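Local coordinates for L-Ala-D/L-Glu epimerase, a muconate lactonizing enzyme (Klebsiella pneumoniae subsp. pneumoniae MGH 78578, PDB 3FCP), which belongs to the enolase superfamily, with a TIM-barrel-like C-terminal domain that holds a magnesium ion, at residues 236-239 / 240-244. Residues are numbered along the deposited sequence; the frame is centred on the assembly and turned at random.
Sequences LVRL and SQQIE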
loop_
_atom_site.group_PDB
_atom_site.type_symbol
_atom_site.label_atom_id
_atom_site.label_comp_id
_atom_site.label_asym_id
_atom_site.label_seq_id
_atom_site.Cartn_x
_atom_site.Cartn_y
_atom_site.Cartn_z
ATOM N N LEU A 236 -8.330 -15.654 -2.618
ATOM C CA LEU A 236 -9.716 -15.348 -2.966
ATOM C C LEU A 236 -9.818 -13.895 -3.441
ATOM O O LEU A 236 -10.451 -13.606 -4.451
ATOM C CB LEU A 236 -10.643 -15.564 -1.762
ATOM C CG LEU A 236 -12.137 -15.407 -2.077
ATOM C CD1 LEU A 236 -12.572 -16.549 -2.997
ATOM C CD2 LEU A 236 -12.961 -15.436 -0.796
ATOM N N VAL A 237 -9.191 -12.984 -2.706
ATOM C CA VAL A 237 -9.207 -11.572 -3.070
ATOM C C VAL A 237 -8.549 -11.330 -4.421
ATOM O O VAL A 237 -9.085 -10.599 -5.257
ATOM C CB VAL A 237 -8.480 -10.714 -2.008
ATOM C CG1 VAL A 237 -8.329 -9.279 -2.502
ATOM C CG2 VAL A 237 -9.267 -10.752 -0.693
ATOM N N ARG A 238 -7.383 -11.939 -4.630
ATOM C CA ARG A 238 -6.653 -11.778 -5.883
ATOM C C ARG A 238 -7.508 -12.274 -7.052
ATOM O O ARG A 238 -7.621 -11.607 -8.083
ATOM C CB ARG A 238 -5.329 -12.553 -5.827
ATOM C CG ARG A 238 -4.480 -12.436 -7.092
ATOM C CD ARG A 238 -3.130 -13.150 -6.944
ATOM N NE ARG A 238 -3.265 -14.566 -6.613
ATOM C CZ ARG A 238 -2.909 -15.100 -5.448
ATOM N NH1 ARG A 238 -2.389 -14.333 -4.500
ATOM N NH2 ARG A 238 -3.090 -16.397 -5.225
ATOM N N LEU A 239 -8.115 -13.440 -6.880
ATOM C CA LEU A 239 -8.966 -14.000 -7.920
ATOM C C LEU A 239 -10.151 -13.069 -8.210
ATOM O O LEU A 239 -10.477 -12.828 -9.367
ATOM C CB LEU A 239 -9.465 -15.385 -7.499
ATOM C CG LEU A 239 -8.373 -16.459 -7.427
ATOM C CD1 LEU A 239 -8.883 -17.675 -6.678
ATOM C CD2 LEU A 239 -7.934 -16.831 -8.846
ATOM N N SER A 240 -10.770 -12.518 -7.167
ATOM C CA SER A 240 -11.915 -11.629 -7.372
ATOM C C SER A 240 -11.525 -10.367 -8.134
ATOM O O SER A 240 -12.361 -9.735 -8.774
ATOM C CB SER A 240 -12.553 -11.236 -6.030
ATOM O OG SER A 240 -11.794 -10.249 -5.346
ATOM N N GLN A 241 -10.252 -10.000 -8.066
ATOM C CA GLN A 241 -9.776 -8.809 -8.760
ATOM C C GLN A 241 -9.275 -9.084 -10.179
ATOM O O GLN A 241 -9.183 -8.164 -10.990
ATOM C CB GLN A 241 -8.667 -8.139 -7.939
ATOM C CG GLN A 241 -9.162 -7.482 -6.647
ATOM C CD GLN A 241 -8.037 -7.144 -5.679
ATOM O OE1 GLN A 241 -8.263 -6.531 -4.635
ATOM N NE2 GLN A 241 -6.820 -7.553 -6.017
ATOM N N GLN A 242 -8.959 -10.340 -10.493
ATOM C CA GLN A 242 -8.450 -10.658 -11.824
ATOM C C GLN A 242 -9.338 -11.543 -12.713
ATOM O O GLN A 242 -9.235 -11.485 -13.937
ATOM C CB GLN A 242 -7.062 -11.283 -11.699
ATOM C CG GLN A 242 -7.050 -12.606 -10.961
ATOM C CD GLN A 242 -5.646 -13.120 -10.680
ATOM O OE1 GLN A 242 -5.473 -14.244 -10.200
ATOM N NE2 GLN A 242 -4.637 -12.300 -10.971
ATOM N N ILE A 243 -10.214 -12.341 -12.105
ATOM C CA ILE A 243 -11.095 -13.236 -12.854
ATOM C C ILE A 243 -12.266 -12.500 -13.506
ATOM O O ILE A 243 -12.955 -11.710 -12.857
ATOM C CB ILE A 243 -11.622 -14.359 -11.931
ATOM C CG1 ILE A 243 -10.437 -15.165 -11.384
ATOM C CG2 ILE A 243 -12.583 -15.270 -12.691
ATOM C CD1 ILE A 243 -9.494 -15.706 -12.470
ATOM N N GLU A 244 -12.501 -12.778 -14.787
ATOM C CA GLU A 244 -13.560 -12.105 -15.525
ATOM C C GLU A 244 -14.988 -12.637 -15.398
ATOM O O GLU A 244 -15.708 -12.810 -16.385
ATOM C CB GLU A 244 -13.153 -11.976 -16.998
ATOM C CG GLU A 244 -11.816 -11.236 -17.152
ATOM C CD GLU A 244 -11.425 -10.945 -18.600
ATOM O OE1 GLU A 244 -11.923 -11.626 -19.521
ATOM O OE2 GLU A 244 -10.598 -10.041 -18.813
HETATM O O HOH W 1 -4.337 -15.992 -8.785
#
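R238 and Q242, one helical turn apart, run side by side in the same direction, with Q242 OE1 3.7 Å from R238 CG. Their guanidinium and amide planes are turned 64° apart, and a water bridges the two groups, lying in the guanidinium plane at its edge, accepting from R238 NE at 2.8 Å and donating to Q242 OE1. R238 is extended through chi1 and chi2, which lays CG alongside the Q242 amide, and the bend at chi3 (57°) turns the guanidinium to where NE meets the water. Q242 NE2 makes a weak hydrogen bond to Q241 O of a second subunit.

On the buried flank L239 and I243 also point the same way, and L239 CD2 meets I243 CG1 at 3.9 Å; I243 continues onto C213 and A217 of helix 206-218. S240 has its hydroxyl between backbone N and carbonyl carbon (chi1 77°), which folds OG back to V237 O at 2.7 Å, while T268 N also bonds this OG. L239 O accepts two donors: I243 N in the carbonyl plane at 2.8 Å, and Q242 N above it. With I243 leaving helical geometry, this is the C-terminal turn of helix 233-242, before strand 246-249 in a beta-alpha-beta unit of the enolase-superfamily barrel.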